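Local coordinates for protein cellulase (Uncultured bacterium, PDB 6XSO) that probably cleaves internal beta-1,4 linkages of cellulose and, with broad specificity, of other plant cell-wall polysaccharides, as a family 5 endoglucanase, at residues P82-Q87 against N120-T125; L39-A44 against T56-P61; I302-G307 against L342-F347. All coordinates share one frame; numbering follows the deposited sequence.

Contact 1: residues P82-Q87 against N120-T125; sequences PVTWYQ and NVHHDT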
loop_
_atom_site.group_PDB
_atom_site.type_symbol
_atom_site.label_atom_id
_atom_site.label_comp_id
_atom_site.label_asym_id
_atom_site.label_seq_id
_atom_site.Cartn_x
_atom_site.Cartn_y
_atom_site.Cartn_z
ATOM N N PRO A 82 -2.358 5.318 -3.659
ATOM C CA PRO A 82 -1.211 4.897 -4.471
ATOM C C PRO A 82 -0.838 5.964 -5.485
ATOM O O PRO A 82 -1.697 6.585 -6.112
ATOM C CB PRO A 82 -1.706 3.636 -5.184
ATOM C CG PRO A 82 -3.019 3.325 -4.636
ATOM C CD PRO A 82 -3.553 4.498 -3.898
ATOM N N VAL A 83 0.465 6.153 -5.675
ATOM C CA VAL A 83 0.960 7.149 -6.616
ATOM C C VAL A 83 2.057 6.519 -7.460
ATOM O O VAL A 83 2.979 5.898 -6.917
ATOM C CB VAL A 83 1.524 8.404 -5.913
ATOM C CG1 VAL A 83 1.949 9.444 -6.928
ATOM C CG2 VAL A 83 0.532 9.020 -4.977
ATOM N N THR A 84 1.984 6.722 -8.778
ATOM C CA THR A 84 3.023 6.311 -9.718
ATOM C C THR A 84 3.752 7.549 -10.214
ATOM O O THR A 84 3.120 8.499 -10.694
ATOM C CB THR A 84 2.427 5.512 -10.880
ATOM O OG1 THR A 84 1.809 4.320 -10.363
ATOM C CG2 THR A 84 3.516 5.156 -11.915
ATOM N N TRP A 85 5.083 7.533 -10.109
ATOM C CA TRP A 85 5.862 8.751 -10.254
ATOM C C TRP A 85 6.643 8.881 -11.557
ATOM O O TRP A 85 6.991 10.006 -11.926
ATOM C CB TRP A 85 6.840 8.912 -9.072
ATOM C CG TRP A 85 6.149 8.933 -7.742
ATOM C CD1 TRP A 85 5.838 7.857 -6.971
ATOM C CD2 TRP A 85 5.682 10.094 -7.026
ATOM N NE1 TRP A 85 5.185 8.266 -5.825
ATOM C CE2 TRP A 85 5.088 9.631 -5.831
ATOM C CE3 TRP A 85 5.709 11.469 -7.278
ATOM C CZ2 TRP A 85 4.555 10.488 -4.883
ATOM C CZ3 TRP A 85 5.143 12.325 -6.337
ATOM C CH2 TRP A 85 4.558 11.823 -5.163
ATOM N N TYR A 86 6.909 7.781 -12.273
ATOM C CA TYR A 86 7.932 7.818 -13.314
ATOM C C TYR A 86 7.560 8.714 -14.490
ATOM O O TYR A 86 8.460 9.236 -15.172
ATOM C CB TYR A 86 8.282 6.405 -13.794
ATOM C CG TYR A 86 7.262 5.722 -14.705
ATOM C CD1 TYR A 86 7.385 5.784 -16.090
ATOM C CD2 TYR A 86 6.213 4.980 -14.175
ATOM C CE1 TYR A 86 6.465 5.148 -16.917
ATOM C CE2 TYR A 86 5.293 4.351 -14.995
ATOM C CZ TYR A 86 5.435 4.436 -16.367
ATOM O OH TYR A 86 4.533 3.813 -17.200
ATOM N N GLN A 87 6.269 8.891 -14.772
ATOM C CA GLN A 87 5.849 9.792 -15.840
ATOM C C GLN A 87 5.792 11.239 -15.376
ATOM O O GLN A 87 5.359 12.112 -16.143
ATOM C CB GLN A 87 4.503 9.366 -16.425
ATOM C CG GLN A 87 4.484 7.893 -16.848
ATOM C CD GLN A 87 3.354 7.560 -17.795
ATOM O OE1 GLN A 87 2.277 7.154 -17.363
ATOM N NE2 GLN A 87 3.586 7.752 -19.098
ATOM N N ASN A 120 2.471 6.243 -1.466
ATOM C CA ASN A 120 3.525 5.272 -1.767
ATOM C C ASN A 120 4.204 5.590 -3.106
ATOM O O ASN A 120 4.013 6.651 -3.705
ATOM C CB ASN A 120 2.996 3.820 -1.744
ATOM C CG ASN A 120 2.192 3.462 -2.992
ATOM O OD1 ASN A 120 1.849 4.326 -3.795
ATOM N ND2 ASN A 120 1.893 2.181 -3.157
ATOM N N VAL A 121 5.007 4.629 -3.556
ATOM C CA VAL A 121 5.619 4.574 -4.881
ATOM C C VAL A 121 5.075 3.279 -5.491
ATOM O O VAL A 121 5.388 2.183 -5.000
ATOM C CB VAL A 121 7.150 4.580 -4.775
ATOM C CG1 VAL A 121 7.813 4.228 -6.100
ATOM C CG2 VAL A 121 7.654 5.950 -4.282
ATOM N N HIS A 122 4.216 3.396 -6.523
ATOM C CA HIS A 122 3.313 2.305 -6.888
ATOM C C HIS A 122 3.786 1.628 -8.146
ATOM O O HIS A 122 4.561 0.659 -8.085
ATOM C CB HIS A 122 1.867 2.822 -6.906
ATOM C CG HIS A 122 0.849 1.737 -6.806
ATOM N ND1 HIS A 122 0.491 1.176 -5.599
ATOM C CD2 HIS A 122 0.158 1.058 -7.753
ATOM C CE1 HIS A 122 -0.411 0.237 -5.795
ATOM N NE2 HIS A 122 -0.655 0.159 -7.091
ATOM N N HIS A 123 3.318 2.024 -9.347
ATOM C CA HIS A 123 3.678 1.301 -10.568
ATOM C C HIS A 123 5.033 1.690 -11.122
ATOM O O HIS A 123 5.363 1.353 -12.262
ATOM C CB HIS A 123 2.590 1.406 -11.630
ATOM C CG HIS A 123 1.350 0.662 -11.269
ATOM N ND1 HIS A 123 1.370 -0.635 -10.797
ATOM C CD2 HIS A 123 0.050 1.031 -11.308
ATOM C CE1 HIS A 123 0.131 -1.032 -10.563
ATOM N NE2 HIS A 123 -0.691 -0.045 -10.878
ATOM N N ASP A 124 5.822 2.374 -10.300
ATOM C CA ASP A 124 7.275 2.345 -10.466
ATOM C C ASP A 124 7.846 0.964 -10.214
ATOM O O ASP A 124 8.970 0.688 -10.667
ATOM C CB ASP A 124 7.825 3.388 -9.503
ATOM C CG ASP A 124 7.216 4.771 -9.752
ATOM O OD1 ASP A 124 7.666 5.436 -10.716
ATOM O OD2 ASP A 124 6.268 5.149 -9.011
ATOM N N THR A 125 7.098 0.107 -9.517
ATOM C CA THR A 125 7.350 -1.317 -9.373
ATOM C C THR A 125 6.334 -2.098 -10.200
ATOM O O THR A 125 5.304 -1.568 -10.639
ATOM C CB THR A 125 7.197 -1.785 -7.919
ATOM O OG1 THR A 125 5.815 -1.701 -7.526
ATOM C CG2 THR A 125 8.053 -0.996 -6.956
#

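Contact 2: residues L39-A44 against T56-P61; sequences LDANDA and TCWGQP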
loop_
_atom_site.group_PDB
_atom_site.type_symbol
_atom_site.label_atom_id
_atom_site.label_comp_id
_atom_site.label_asym_id
_atom_site.label_seq_id
_atom_site.Cartn_x
_atom_site.Cartn_y
_atom_site.Cartn_z
ATOM N N LEU A 39 -4.100 8.154 -8.958
ATOM C CA LEU A 39 -2.768 8.754 -9.096
ATOM C C LEU A 39 -1.699 7.716 -9.428
ATOM O O LEU A 39 -0.582 8.091 -9.812
ATOM C CB LEU A 39 -2.391 9.510 -7.825
ATOM C CG LEU A 39 -3.410 10.548 -7.338
ATOM C CD1 LEU A 39 -2.898 11.335 -6.135
ATOM C CD2 LEU A 39 -3.808 11.501 -8.463
ATOM N N ASP A 40 -2.030 6.428 -9.289
ATOM C CA ASP A 40 -1.173 5.327 -9.725
ATOM C C ASP A 40 -1.337 4.976 -11.201
ATOM O O ASP A 40 -0.516 4.220 -11.736
ATOM C CB ASP A 40 -1.442 4.077 -8.868
ATOM C CG ASP A 40 -2.959 3.790 -8.639
ATOM O OD1 ASP A 40 -3.752 4.729 -8.407
ATOM O OD2 ASP A 40 -3.340 2.588 -8.666
ATOM N N ALA A 41 -2.351 5.503 -11.875
ATOM C CA ALA A 41 -2.539 5.180 -13.280
ATOM C C ALA A 41 -1.346 5.655 -14.102
ATOM O O ALA A 41 -0.718 6.673 -13.804
ATOM C CB ALA A 41 -3.806 5.844 -13.815
ATOM N N ASN A 42 -1.042 4.908 -15.158
ATOM C CA ASN A 42 0.097 5.230 -16.008
ATOM C C ASN A 42 -0.083 4.549 -17.354
ATOM O O ASN A 42 -0.760 3.520 -17.457
ATOM C CB ASN A 42 1.420 4.809 -15.339
ATOM C CG ASN A 42 1.596 3.302 -15.266
ATOM O OD1 ASN A 42 2.348 2.727 -16.064
ATOM N ND2 ASN A 42 0.922 2.660 -14.317
ATOM N N ASP A 43 0.543 5.124 -18.372
ATOM C CA ASP A 43 0.545 4.553 -19.715
ATOM C C ASP A 43 1.889 4.893 -20.340
ATOM O O ASP A 43 2.124 6.040 -20.724
ATOM C CB ASP A 43 -0.601 5.126 -20.534
ATOM C CG ASP A 43 -0.684 4.539 -21.925
ATOM O OD1 ASP A 43 0.293 3.899 -22.373
ATOM O OD2 ASP A 43 -1.734 4.736 -22.574
ATOM N N ALA A 44 2.784 3.903 -20.423
ATOM C CA ALA A 44 4.142 4.182 -20.873
ATOM C C ALA A 44 4.202 4.672 -22.313
ATOM O O ALA A 44 5.238 5.218 -22.726
ATOM C CB ALA A 44 5.008 2.931 -20.718
ATOM N N THR A 56 -6.723 10.536 -14.768
ATOM C CA THR A 56 -7.900 9.975 -15.420
ATOM C C THR A 56 -7.587 8.921 -16.486
ATOM O O THR A 56 -8.514 8.435 -17.143
ATOM C CB THR A 56 -8.753 11.098 -16.048
ATOM O OG1 THR A 56 -8.077 11.689 -17.172
ATOM C CG2 THR A 56 -9.067 12.205 -15.029
ATOM N N CYS A 57 -6.324 8.535 -16.674
ATOM C CA CYS A 57 -6.023 7.703 -17.837
ATOM C C CYS A 57 -6.536 6.274 -17.712
ATOM O O CYS A 57 -6.628 5.589 -18.733
ATOM C CB CYS A 57 -4.536 7.752 -18.182
ATOM S SG CYS A 57 -3.454 6.803 -17.157
ATOM N N TRP A 58 -6.906 5.813 -16.511
ATOM C CA TRP A 58 -7.517 4.499 -16.344
ATOM C C TRP A 58 -9.011 4.586 -16.012
ATOM O O TRP A 58 -9.580 3.650 -15.435
ATOM C CB TRP A 58 -6.759 3.664 -15.313
ATOM C CG TRP A 58 -5.417 3.154 -15.808
ATOM C CD1 TRP A 58 -4.904 3.263 -17.072
ATOM C CD2 TRP A 58 -4.444 2.438 -15.046
ATOM N NE1 TRP A 58 -3.655 2.676 -17.135
ATOM C CE2 TRP A 58 -3.353 2.162 -15.902
ATOM C CE3 TRP A 58 -4.384 2.012 -13.714
ATOM C CZ2 TRP A 58 -2.222 1.479 -15.467
ATOM C CZ3 TRP A 58 -3.258 1.334 -13.287
ATOM C CH2 TRP A 58 -2.201 1.074 -14.151
ATOM N N GLY A 59 -9.660 5.676 -16.402
ATOM C CA GLY A 59 -11.104 5.779 -16.307
ATOM C C GLY A 59 -11.659 6.203 -14.969
ATOM O O GLY A 59 -12.874 6.125 -14.778
ATOM N N GLN A 60 -10.831 6.615 -14.043
ATOM C CA GLN A 60 -11.360 7.232 -12.837
ATOM C C GLN A 60 -11.445 8.743 -13.032
ATOM O O GLN A 60 -10.664 9.326 -13.788
ATOM C CB GLN A 60 -10.461 6.924 -11.652
ATOM C CG GLN A 60 -10.348 5.444 -11.316
ATOM C CD GLN A 60 -11.675 4.792 -10.969
ATOM O OE1 GLN A 60 -12.557 5.416 -10.382
ATOM N NE2 GLN A 60 -11.822 3.528 -11.343
ATOM N N PRO A 61 -12.402 9.400 -12.390
ATOM C CA PRO A 61 -12.537 10.853 -12.525
ATOM C C PRO A 61 -11.504 11.588 -11.680
ATOM O O PRO A 61 -10.851 11.020 -10.803
ATOM C CB PRO A 61 -13.942 11.110 -11.974
ATOM C CG PRO A 61 -14.088 10.031 -10.893
ATOM C CD PRO A 61 -13.378 8.821 -11.442
#

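Contact 3: residues I302-G307 against L342-F347; sequences IPVIIG and LGIATF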
loop_
_atom_site.group_PDB
_atom_site.type_symbol
_atom_site.label_atom_id
_atom_site.label_comp_id
_atom_site.label_asym_id
_atom_site.label_seq_id
_atom_site.Cartn_x
_atom_site.Cartn_y
_atom_site.Cartn_z
ATOM N N ILE A 302 6.397 -5.759 15.457
ATOM C CA ILE A 302 6.377 -5.076 14.171
ATOM C C ILE A 302 4.941 -5.144 13.653
ATOM O O ILE A 302 4.465 -6.230 13.282
ATOM C CB ILE A 302 7.361 -5.717 13.185
ATOM C CG1 ILE A 302 8.782 -5.697 13.741
ATOM C CG2 ILE A 302 7.283 -4.996 11.836
ATOM C CD1 ILE A 302 9.683 -6.711 13.067
ATOM N N PRO A 303 4.218 -4.031 13.619
ATOM C CA PRO A 303 2.820 -4.074 13.173
ATOM C C PRO A 303 2.724 -4.266 11.667
ATOM O O PRO A 303 3.647 -3.943 10.912
ATOM C CB PRO A 303 2.266 -2.714 13.616
ATOM C CG PRO A 303 3.502 -1.795 13.580
ATOM C CD PRO A 303 4.651 -2.667 13.990
ATOM N N VAL A 304 1.602 -4.830 11.240
ATOM C CA VAL A 304 1.398 -5.181 9.842
ATOM C C VAL A 304 0.163 -4.491 9.293
ATOM O O VAL A 304 -0.881 -4.393 9.959
ATOM C CB VAL A 304 1.307 -6.707 9.663
ATOM C CG1 VAL A 304 0.948 -7.094 8.224
ATOM C CG2 VAL A 304 2.607 -7.352 10.088
ATOM N N ILE A 305 0.283 -4.042 8.050
ATOM C CA ILE A 305 -0.815 -3.496 7.268
ATOM C C ILE A 305 -1.042 -4.412 6.076
ATOM O O ILE A 305 -0.105 -4.693 5.316
ATOM C CB ILE A 305 -0.510 -2.061 6.786
ATOM C CG1 ILE A 305 -0.320 -1.120 7.972
ATOM C CG2 ILE A 305 -1.583 -1.596 5.774
ATOM C CD1 ILE A 305 0.345 0.220 7.594
ATOM N N ILE A 306 -2.278 -4.873 5.903
ATOM C CA ILE A 306 -2.697 -5.550 4.667
ATOM C C ILE A 306 -3.224 -4.420 3.784
ATOM O O ILE A 306 -4.381 -3.976 3.885
ATOM C CB ILE A 306 -3.702 -6.670 4.936
ATOM C CG1 ILE A 306 -3.069 -7.731 5.844
ATOM C CG2 ILE A 306 -4.186 -7.270 3.624
ATOM C CD1 ILE A 306 -4.079 -8.808 6.287
ATOM N N GLY A 307 -2.324 -3.872 2.958
ATOM C CA GLY A 307 -2.594 -2.615 2.286
ATOM C C GLY A 307 -3.443 -2.727 1.054
ATOM O O GLY A 307 -3.843 -1.696 0.508
ATOM N N LEU A 342 -5.581 -9.190 15.783
ATOM C CA LEU A 342 -4.126 -9.085 15.788
ATOM C C LEU A 342 -3.619 -7.656 15.693
ATOM O O LEU A 342 -2.398 -7.445 15.690
ATOM C CB LEU A 342 -3.546 -9.892 14.631
ATOM C CG LEU A 342 -3.447 -11.374 14.961
ATOM C CD1 LEU A 342 -3.172 -12.152 13.696
ATOM C CD2 LEU A 342 -2.337 -11.641 15.986
ATOM N N GLY A 343 -4.508 -6.673 15.580
ATOM C CA GLY A 343 -4.077 -5.301 15.388
ATOM C C GLY A 343 -3.540 -5.001 14.006
ATOM O O GLY A 343 -2.731 -4.072 13.857
ATOM N N ILE A 344 -3.984 -5.747 12.991
ATOM C CA ILE A 344 -3.577 -5.586 11.598
ATOM C C ILE A 344 -4.638 -4.769 10.872
ATOM O O ILE A 344 -5.832 -5.086 10.948
ATOM C CB ILE A 344 -3.405 -6.965 10.932
ATOM C CG1 ILE A 344 -2.252 -7.732 11.586
ATOM C CG2 ILE A 344 -3.264 -6.825 9.422
ATOM C CD1 ILE A 344 -2.092 -9.155 11.066
ATOM N N ALA A 345 -4.220 -3.694 10.207
ATOM C CA ALA A 345 -5.148 -2.860 9.458
ATOM C C ALA A 345 -5.317 -3.403 8.045
ATOM O O ALA A 345 -4.379 -3.943 7.456
ATOM C CB ALA A 345 -4.630 -1.425 9.371
ATOM N N THR A 346 -6.527 -3.274 7.511
ATOM C CA THR A 346 -6.857 -3.736 6.165
ATOM C C THR A 346 -7.332 -2.567 5.313
ATOM O O THR A 346 -8.016 -1.665 5.817
ATOM C CB THR A 346 -7.959 -4.811 6.171
ATOM O OG1 THR A 346 -9.216 -4.266 6.551
ATOM C CG2 THR A 346 -7.599 -5.937 7.127
ATOM N N PHE A 347 -6.930 -2.575 4.025
ATOM C CA PHE A 347 -7.314 -1.544 3.054
ATOM C C PHE A 347 -7.907 -2.233 1.821
ATOM O O PHE A 347 -7.177 -2.857 1.044
ATOM C CB PHE A 347 -6.099 -0.672 2.659
ATOM C CG PHE A 347 -5.629 0.284 3.735
ATOM C CD1 PHE A 347 -4.932 -0.175 4.834
ATOM C CD2 PHE A 347 -5.844 1.661 3.622
ATOM C CE1 PHE A 347 -4.495 0.701 5.817
ATOM C CE2 PHE A 347 -5.398 2.549 4.600
ATOM C CZ PHE A 347 -4.728 2.074 5.691
HETATM O O HOH W 1 -0.202 -5.407 13.391
#

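Contact 1: residues P82-Q87 against N120-T125
W85 is hydrogen-bonded at two points to N120-T125: its indole NE1 gives a nearly straight bond (173°) to N120 O at 2.9 Å, in the ring plane and on a carbonyl lone pair, while its backbone N reaches the syn lone pair of D124 OD2, also at 2.9 Å. With CG anti to the carbonyl carbon (chi1 -58°), the indole is turned so that NE1 faces N120 O. V83 N meets N120 OD1 at 3.0 Å, and V83 O takes H122 N at 2.8 Å. T84 OG1 accepts from H123 N and also bonds D40 O. N120 ND2 lies in the plane of the H122 ring and donates to ND1, which fixes the turn of that imidazole; the same ND2 bonds E171 OE2.

Two apolar contacts add to this. P82 CB sits over one H122 face, 3.6 Å from its centroid, a CH-pi contact, and V121 CG2 packs against W85 CD1 at 3.8 Å. A leucine replacing W85 would probably leave N120 O without its indole donor and open a gap beside V121.

Both loops follow adjacent barrel strands, 78-81 and 116-119; W85 reaches helices 97-111 and 140-161, and V121 leans on helix 140-161.

Contact 2: residues L39-A44 against T56-P61
The W58 indole lies flat over the backbone of A41 and N42, with A41 CA and N42 N both about 3.6 Å from the ring plane on the same face. The setting is the loop that follows the first strand, 31-34, of the TIM barrel, where L39-A44 and T56-P61 lie on either side of helix 51-55 in sequence. A41 CA is 14° off the normal of the six-membered ring, which makes this a CH-pi contact over the face. The H123 imidazole also meets this indole, with the two planes about 55° apart. Toward the benzo end, the N42 side chain runs beside the indole in the same direction: ND2 comes within 3.5 Å of W58 CH2, its amide turned 53° from the ring.

The second segment reverses in a type I turn from T56 to G59, closed by a bond from G59 N to T56 O, and this turn carries C57 and W58 toward A41. The N42 amide is held at both ends, since OD1 bonds Y86 OH and ND2 makes a weak bond back to D40 O at 3.3 Å.

The A41 methyl lies over the same indole face, CB 3.7 Å from W58 CD2, and C57, its sulfur between backbone N and carbonyl carbon (chi1 77°), brings SG to 3.5 Å from A41 CB.

Contact 3: residues I302-G307 against L342-F347
I306 stands at the middle of the backbone pairing between I302-G307 and L342-F347, using both its N-H and its C=O on the same neighbouring strand. I306 N donates to A345 O at 2.8 Å, and I306 O accepts from F347 N at 2.9 Å; both donors approach almost head-on to the carbonyl, with C=O...N angles of 172°. A third bond, A345 N to V304 O, is weak at 3.4 Å. This alternation is the parallel beta pattern, and the segment axes bear it out: strands 304-307 and 345-347 run only 14° apart, 4.8 Å from each other. CA-H...O contacts supplement the bonds, as where I344 CA approaches V304 O.

Where the strands begin, the direct bonds give way to water. One molecule accepts from V304 N at 2.9 Å and donates, weakly, to G343 O. G343 has positive phi and ends helix 325-341 in a Schellman motif, so the chain turns here from helix into strand.

Apolar side chains join the strands on both faces of the sheet. On the face of I306 and T346, I306 CG1 meets I344 CG2 at 3.7 Å, crossing obliquely. With its CG1 anti to the carbonyl carbon (chi1 -65°), I344 turns this CG2 methyl toward V304 O as well. On the face of I305 and A345, I305 CG2 reaches F347 CE1 at 3.7 Å. The F347 ring has I306 O at its edge, near its plane.

Helix 325-341 links the two strands in a beta-alpha-beta crossover, right-handed as in TIM barrels generally. F335 and A339 of that helix and M290 of helix 279-298 cover the I306 and T346 face, while V26 of helix 22-28 meets I305 and A345. Beyond the pair, I305 bonds strand 264-270, and T346 bonds G32 of strand 31-34.

How the contacts relate
All three contacts belong to one eight-stranded parallel barrel and follow in series along the chain: contact 2, then contact 1, then contact 3. Contacts 1 and 2 are neighbours, their centres 11 Å apart, in loops leaving the first three strands; they touch, and H123 CD2 comes to 3.3 Å from D40 O. Contact 3, on the opposite side of the chain's centre, pairs the last two strands, about 21 Å from contact 1 and 27 Å from contact 2, centre to centre. The barrel closes where strand 345-349 meets strand 31-34, so contact 3 and the loop of contact 2 flank that seam. The linked loops lie beyond strand C-termini, the end where TIM-barrel glycosidases place their active site.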